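Side-chain contacts in DnaD domain protein (Enterococcus faecalis, PDB 2I5U), which is of unknown function but probably takes part in starting DNA replication, this chain being one helical domain of the longer protein: residues K19-T22 with D23-Y26; Y26-S29 with D30-I34. One frame throughout, in Å; residues are numbered along the deposited sequence. Where two conformers were deposited one is given.

Contact 1: residues K19-T22 with D23-Y26; sequences KTMT and DFDY
An i to i+4 salt bridge on the outer side of the amphipathic helix 18-32 joins Lys19 to Asp23. NZ of Lys19 lies 2.9 Å from OD2 of Asp23, which accepts it through its syn lone pair, on the side of the other oxygen. A lysine is long enough to reach an acid one turn on: its chain runs straight from CB to CE, with CG anti to the backbone N (chi1 -178°), and bends at its last torsion to bring the ammonium onto the carboxylate. Two waters complete the cluster: one accepts from NZ of Lys19 and donates to OD1 of Asp23, the other donates to OD2 of Asp23 at 2.7 Å and bonds OG1 of Thr20. Both carboxylate oxygens are thereby held, which should limit rotation of the group. Also on the open side, OG1 of Thr22 hydrogen-bonds the carbonyl of Ser18.

Thr20 and Phe24 are buried and point the same way. Thr20 suits both surroundings: its methyl CG2 meets CE2 of the Phe24 ring at 3.4 Å, while its hydroxyl serves the water and hydrogen-bonds OG of Ser17. Selenomethionine Met21, whose flexible chain bends twice, brings CE to CB of Phe24 (3.6 Å), near the plane of the ring at its edge. Phe24 packs edge-to-face on Tyr60 and also touches Ile63, both of helix 60-73, while Ile4 of helix 2-9 covers it further.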
ATOM      1  N   LYS A  19      -3.009  -8.179 -10.417  1.00 17.12           N
ATOM      2  CA  LYS A  19      -2.500  -8.866  -9.237  1.00 17.69           C
ATOM      3  C   LYS A  19      -2.197  -7.896  -8.096  1.00 17.35           C
ATOM      4  O   LYS A  19      -2.555  -8.129  -6.947  1.00 17.59           O
ATOM      5  CB  LYS A  19      -1.226  -9.657  -9.580  1.00 18.30           C
ATOM      6  CG  LYS A  19      -0.637 -10.450  -8.387  1.00 19.11           C
ATOM      7  CD  LYS A  19       0.743 -11.050  -8.685  1.00 21.01           C
ATOM      8  CE  LYS A  19       1.236 -11.886  -7.474  1.00 24.37           C
ATOM      9  NZ  LYS A  19       1.316 -11.128  -6.170  1.00 25.90           N
ATOM     10  N   THR A  20      -1.544  -6.792  -8.440  1.00 17.97           N
ATOM     11  CA  THR A  20      -1.131  -5.837  -7.439  1.00 18.57           C
ATOM     12  C   THR A  20      -2.354  -5.125  -6.892  1.00 18.45           C
ATOM     13  O   THR A  20      -2.414  -4.864  -5.686  1.00 18.76           O
ATOM     14  CB  THR A  20      -0.094  -4.851  -8.010  1.00 17.76           C
ATOM     15  OG1 THR A  20       1.022  -5.590  -8.506  1.00 18.98           O
ATOM     16  CG2 THR A  20       0.348  -3.808  -6.912  1.00 20.41           C
HETATM   17  N   MSE A  21      -3.363  -4.849  -7.725  1.00 19.31           N
HETATM   18  CA  MSE A  21      -4.619  -4.253  -7.194  1.00 20.16           C
HETATM   19  C   MSE A  21      -5.316  -5.203  -6.231  1.00 19.47           C
HETATM   20  O   MSE A  21      -5.852  -4.790  -5.177  1.00 20.40           O
HETATM   21  CB  MSE A  21      -5.586  -3.838  -8.304  1.00 22.64           C
HETATM   22  CG  MSE A  21      -6.596  -2.750  -7.855  1.00 23.77           C
HETATM   23 SE   MSE A  21      -5.831  -1.000  -7.302  0.50 30.80          SE
HETATM   24  CE  MSE A  21      -5.782  -1.304  -5.380  1.00 31.04           C
ATOM     25  N   THR A  22      -5.323  -6.480  -6.588  1.00 18.52           N
ATOM     26  CA  THR A  22      -5.862  -7.531  -5.715  1.00 18.61           C
ATOM     27  C   THR A  22      -5.114  -7.517  -4.392  1.00 17.71           C
ATOM     28  O   THR A  22      -5.717  -7.575  -3.329  1.00 18.04           O
ATOM     29  CB  THR A  22      -5.732  -8.921  -6.376  1.00 19.00           C
ATOM     30  OG1 THR A  22      -6.517  -8.942  -7.584  1.00 21.31           O
ATOM     31  CG2 THR A  22      -6.167 -10.014  -5.432  1.00 20.01           C
ATOM     32  N   ASP A  23      -3.787  -7.438  -4.467  1.00 16.25           N
ATOM     33  CA  ASP A  23      -2.937  -7.437  -3.281  1.00 17.06           C
ATOM     34  C   ASP A  23      -3.228  -6.249  -2.384  1.00 17.50           C
ATOM     35  O   ASP A  23      -3.297  -6.378  -1.157  1.00 17.23           O
ATOM     36  CB  ASP A  23      -1.451  -7.454  -3.683  1.00 17.34           C
ATOM     37  CG  ASP A  23      -1.004  -8.778  -4.277  1.00 18.63           C
ATOM     38  OD1 ASP A  23      -1.596  -9.831  -3.954  1.00 21.78           O
ATOM     39  OD2 ASP A  23      -0.048  -8.789  -5.074  1.00 20.51           O
ATOM     40  N   PHE A  24      -3.399  -5.082  -2.980  1.00 16.88           N
ATOM     41  CA  PHE A  24      -3.674  -3.899  -2.174  1.00 17.64           C
ATOM     42  C   PHE A  24      -5.094  -3.935  -1.589  1.00 18.17           C
ATOM     43  O   PHE A  24      -5.309  -3.449  -0.469  1.00 18.69           O
ATOM     44  CB  PHE A  24      -3.399  -2.604  -2.957  1.00 17.80           C
ATOM     45  CG  PHE A  24      -1.928  -2.285  -3.116  1.00 17.01           C
ATOM     46  CD1 PHE A  24      -1.019  -2.442  -2.077  1.00 19.53           C
ATOM     47  CD2 PHE A  24      -1.460  -1.769  -4.295  1.00 16.75           C
ATOM     48  CE1 PHE A  24       0.340  -2.109  -2.241  1.00 19.12           C
ATOM     49  CE2 PHE A  24      -0.115  -1.436  -4.450  1.00 18.65           C
ATOM     50  CZ  PHE A  24       0.776  -1.619  -3.420  1.00 18.30           C
ATOM     51  N   ASP A  25      -6.068  -4.463  -2.339  1.00 18.09           N
ATOM     52  CA  ASP A  25      -7.434  -4.638  -1.802  1.00 19.42           C
ATOM     53  C   ASP A  25      -7.391  -5.519  -0.564  1.00 20.00           C
ATOM     54  O   ASP A  25      -8.059  -5.244   0.448  1.00 20.60           O
ATOM     55  CB  ASP A  25      -8.371  -5.308  -2.818  1.00 19.73           C
ATOM     56  CG  ASP A  25      -8.873  -4.371  -3.887  1.00 23.46           C
ATOM     57  OD1 ASP A  25      -8.829  -3.151  -3.677  1.00 27.53           O
ATOM     58  OD2 ASP A  25      -9.366  -4.882  -4.935  1.00 27.80           O
ATOM     59  N   TYR A  26      -6.599  -6.575  -0.641  1.00 19.42           N
ATOM     60  CA  TYR A  26      -6.456  -7.517   0.461  1.00 20.41           C
ATOM     61  C   TYR A  26      -5.744  -6.853   1.638  1.00 19.53           C
ATOM     62  O   TYR A  26      -6.095  -7.091   2.788  1.00 20.02           O
ATOM     63  CB  TYR A  26      -5.739  -8.785   0.007  1.00 21.63           C
ATOM     64  CG  TYR A  26      -6.187  -9.972   0.775  1.00 25.10           C
ATOM     65  CD1 TYR A  26      -7.359 -10.648   0.425  1.00 26.53           C
ATOM     66  CD2 TYR A  26      -5.507 -10.374   1.914  1.00 26.12           C
ATOM     67  CE1 TYR A  26      -7.803 -11.716   1.160  1.00 27.82           C
ATOM     68  CE2 TYR A  26      -5.945 -11.456   2.651  1.00 26.47           C
ATOM     69  CZ  TYR A  26      -7.094 -12.113   2.265  1.00 27.83           C
ATOM     70  OH  TYR A  26      -7.567 -13.170   2.994  1.00 27.82           O
TER
HETATM   71  O   HOH W   1      -1.627 -12.039  -5.478  1.00 29.55           O
HETATM   72  O   HOH W   2       1.750  -7.529  -6.708  1.00 22.03           O

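Contact 2: residues Y26-S29 with D30-I34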
ATOM      1  N   TYR A  26      -6.599  -6.575  -0.641  1.00 19.42           N
ATOM      2  CA  TYR A  26      -6.456  -7.517   0.461  1.00 20.41           C
ATOM      3  C   TYR A  26      -5.744  -6.853   1.638  1.00 19.53           C
ATOM      4  O   TYR A  26      -6.095  -7.091   2.788  1.00 20.02           O
ATOM      5  CB  TYR A  26      -5.739  -8.785   0.007  1.00 21.63           C
ATOM      6  CG  TYR A  26      -6.187  -9.972   0.775  1.00 25.10           C
ATOM      7  CD1 TYR A  26      -7.359 -10.648   0.425  1.00 26.53           C
ATOM      8  CD2 TYR A  26      -5.507 -10.374   1.914  1.00 26.12           C
ATOM      9  CE1 TYR A  26      -7.803 -11.716   1.160  1.00 27.82           C
ATOM     10  CE2 TYR A  26      -5.945 -11.456   2.651  1.00 26.47           C
ATOM     11  CZ  TYR A  26      -7.094 -12.113   2.265  1.00 27.83           C
ATOM     12  OH  TYR A  26      -7.567 -13.170   2.994  1.00 27.82           O
ATOM     13  N   TRP A  27      -4.789  -5.963   1.358  1.00 19.21           N
ATOM     14  CA  TRP A  27      -4.094  -5.237   2.421  1.00 19.37           C
ATOM     15  C   TRP A  27      -5.042  -4.308   3.151  1.00 20.09           C
ATOM     16  O   TRP A  27      -4.980  -4.198   4.372  1.00 20.05           O
ATOM     17  CB  TRP A  27      -2.916  -4.428   1.858  1.00 19.38           C
ATOM     18  CG  TRP A  27      -1.622  -5.155   1.943  1.00 18.91           C
ATOM     19  CD1 TRP A  27      -0.817  -5.569   0.906  1.00 19.86           C
ATOM     20  CD2 TRP A  27      -0.966  -5.534   3.137  1.00 20.00           C
ATOM     21  NE1 TRP A  27       0.291  -6.194   1.401  1.00 18.68           N
ATOM     22  CE2 TRP A  27       0.223  -6.193   2.772  1.00 18.32           C
ATOM     23  CE3 TRP A  27      -1.289  -5.414   4.495  1.00 19.19           C
ATOM     24  CZ2 TRP A  27       1.105  -6.721   3.723  1.00 20.04           C
ATOM     25  CZ3 TRP A  27      -0.411  -5.923   5.440  1.00 20.03           C
ATOM     26  CH2 TRP A  27       0.770  -6.582   5.045  1.00 19.89           C
ATOM     27  N   ILE A  28      -5.918  -3.638   2.413  1.00 20.68           N
ATOM     28  CA  ILE A  28      -6.916  -2.772   3.036  1.00 21.12           C
ATOM     29  C   ILE A  28      -7.796  -3.602   3.979  1.00 21.09           C
ATOM     30  O   ILE A  28      -8.048  -3.195   5.134  1.00 21.49           O
ATOM     31  CB  ILE A  28      -7.775  -2.022   1.980  1.00 20.98           C
ATOM     32  CG1 ILE A  28      -6.925  -0.973   1.261  1.00 21.07           C
ATOM     33  CG2 ILE A  28      -8.993  -1.363   2.638  1.00 20.64           C
ATOM     34  CD1 ILE A  28      -7.587  -0.402   0.031  1.00 22.04           C
ATOM     35  N   SER A  29      -8.237  -4.768   3.507  0.50 21.32           N
ATOM     36  CA  SER A  29      -9.040  -5.681   4.329  0.50 21.67           C
ATOM     37  C   SER A  29      -8.288  -6.122   5.583  1.00 21.23           C
ATOM     38  O   SER A  29      -8.883  -6.213   6.683  1.00 20.73           O
ATOM     39  CB  SER A  29      -9.449  -6.899   3.512  1.00 22.58           C
ATOM     40  OG  SER A  29     -10.441  -6.547   2.560  0.50 25.78           O
ATOM     41  N   ASP A  30      -6.994  -6.399   5.440  1.00 20.39           N
ATOM     42  CA  ASP A  30      -6.198  -6.890   6.555  1.00 21.49           C
ATOM     43  C   ASP A  30      -5.989  -5.819   7.622  1.00 21.62           C
ATOM     44  O   ASP A  30      -6.054  -6.110   8.820  1.00 20.70           O
ATOM     45  CB  ASP A  30      -4.873  -7.498   6.081  1.00 21.80           C
ATOM     46  CG  ASP A  30      -5.032  -8.925   5.559  1.00 24.41           C
ATOM     47  OD1 ASP A  30      -6.116  -9.536   5.729  1.00 27.63           O
ATOM     48  OD2 ASP A  30      -4.062  -9.443   4.986  1.00 27.19           O
ATOM     49  N   PHE A  31      -5.806  -4.572   7.203  1.00 22.22           N
ATOM     50  CA  PHE A  31      -5.705  -3.480   8.170  1.00 22.47           C
ATOM     51  C   PHE A  31      -7.037  -3.246   8.841  1.00 22.49           C
ATOM     52  O   PHE A  31      -7.075  -2.949  10.040  1.00 23.35           O
ATOM     53  CB  PHE A  31      -5.144  -2.200   7.545  1.00 22.91           C
ATOM     54  CG  PHE A  31      -3.643  -2.205   7.435  1.00 22.09           C
ATOM     55  CD1 PHE A  31      -2.851  -2.108   8.574  1.00 22.91           C
ATOM     56  CD2 PHE A  31      -3.019  -2.379   6.215  1.00 23.70           C
ATOM     57  CE1 PHE A  31      -1.458  -2.143   8.471  1.00 23.51           C
ATOM     58  CE2 PHE A  31      -1.630  -2.413   6.128  1.00 23.20           C
ATOM     59  CZ  PHE A  31      -0.864  -2.306   7.249  1.00 22.94           C
ATOM     60  N   GLU A  32      -8.137  -3.426   8.104  1.00 22.44           N
ATOM     61  CA  GLU A  32      -9.479  -3.325   8.720  1.00 23.23           C
ATOM     62  C   GLU A  32      -9.701  -4.386   9.789  1.00 22.89           C
ATOM     63  O   GLU A  32     -10.363  -4.124  10.809  1.00 22.59           O
ATOM     64  CB  GLU A  32     -10.583  -3.402   7.661  1.00 23.19           C
ATOM     65  CG  GLU A  32     -10.716  -2.121   6.835  1.00 25.29           C
ATOM     66  CD  GLU A  32     -11.567  -2.285   5.580  1.00 27.67           C
ATOM     67  OE1 GLU A  32     -11.836  -3.435   5.155  1.00 33.06           O
ATOM     68  OE2 GLU A  32     -11.949  -1.251   5.000  1.00 34.53           O
ATOM     69  N   LYS A  33      -9.144  -5.577   9.587  1.00 22.55           N
ATOM     70  CA  LYS A  33      -9.291  -6.675  10.549  1.00 23.16           C
ATOM     71  C   LYS A  33      -8.635  -6.382  11.899  1.00 23.06           C
ATOM     72  O   LYS A  33      -8.936  -7.053  12.877  1.00 22.10           O
ATOM     73  CB  LYS A  33      -8.717  -7.974   9.991  1.00 22.95           C
ATOM     74  CG  LYS A  33      -9.563  -8.619   8.904  1.00 23.68           C
ATOM     75  CD  LYS A  33      -9.001  -9.961   8.472  1.00 24.17           C
ATOM     76  CE  LYS A  33      -9.765 -10.509   7.263  1.00 25.93           C
ATOM     77  NZ  LYS A  33      -9.366 -11.903   6.917  1.00 28.04           N
ATOM     78  N   ILE A  34      -7.723  -5.420  11.953  1.00 23.39           N
ATOM     79  CA  ILE A  34      -7.150  -5.014  13.250  1.00 24.88           C
ATOM     80  C   ILE A  34      -7.538  -3.596  13.645  1.00 24.57           C
ATOM     81  O   ILE A  34      -6.937  -3.009  14.539  1.00 24.97           O
ATOM     82  CB  ILE A  34      -5.619  -5.236  13.323  1.00 25.69           C
ATOM     83  CG1 ILE A  34      -4.879  -4.570  12.162  1.00 26.81           C
ATOM     84  CG2 ILE A  34      -5.330  -6.717  13.325  1.00 26.16           C
ATOM     85  CD1 ILE A  34      -4.596  -3.061  12.316  1.00 28.77           C
TER
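Tyr26 sets its ring beside the carboxylate of Asp30, one turn further on. The ring carbon CD2 of Tyr26 approaches OD2 of Asp30 to 3.5 Å, and CE2 is about as near to both carboxylate oxygens. The approach to the ring is oblique, and the two planes stand almost perpendicular, at 85°.

Trp27 comes next, on the buried side, and meets Phe31. Its benzo carbon CE3 lies 3.4 Å from CE2 of the phenylalanine. The planes differ by only 29°, but the rings are slid apart, with centroids 5.4 Å from each other, and barely overlap. Phe31 has CG anti to its carbonyl carbon (chi1 -81°), which carries the ring back along the helix, where CD2 also rests 3.2 Å from the backbone O of Trp27. Large flat side chains suit this buried side, where they span to neighbouring helices. The indole NE1 makes weak hydrogen bonds to Tyr60 and Asn64.

Ile28 and Glu32 run side by side, with the methyl CG2 of Ile28 3.8 Å from OE2 of Glu32. Ser29 accepts from Lys33 N at its backbone O (3.0 Å), and the aliphatic CG of Lys33 passes 3.3 Å from that same oxygen.

Ile34 N bonds to Phe31 O. Together these pairings are typical of an amphipathic helix in a small all-helical domain: Trp27 packs on helix 60-73 and Phe31 on helix 38-55, while charged and polar residues lie on the more open sides, Asp30 and Glu32 beside the neighbouring helices.

Contacts 1 and 2 are successive parts of helix 18-32 and share Tyr26, their centres 11 Å apart. Both are partly buried, each having two buried residues on its inner side and more open polar ones elsewhere. In 19-26 the outer side is organised by opposite charges and water; in 26-34 an acid lies against an aromatic ring, and no salt bridge forms between the two segments. The inner sides differ too: contact 1 combines methyl groups with one phenylalanine and meets helices 2-9 and 60-73, whereas contact 2 pairs two aromatic rings and reaches helices 38-55 and 60-73. Helix 60-73 is a neighbour of both.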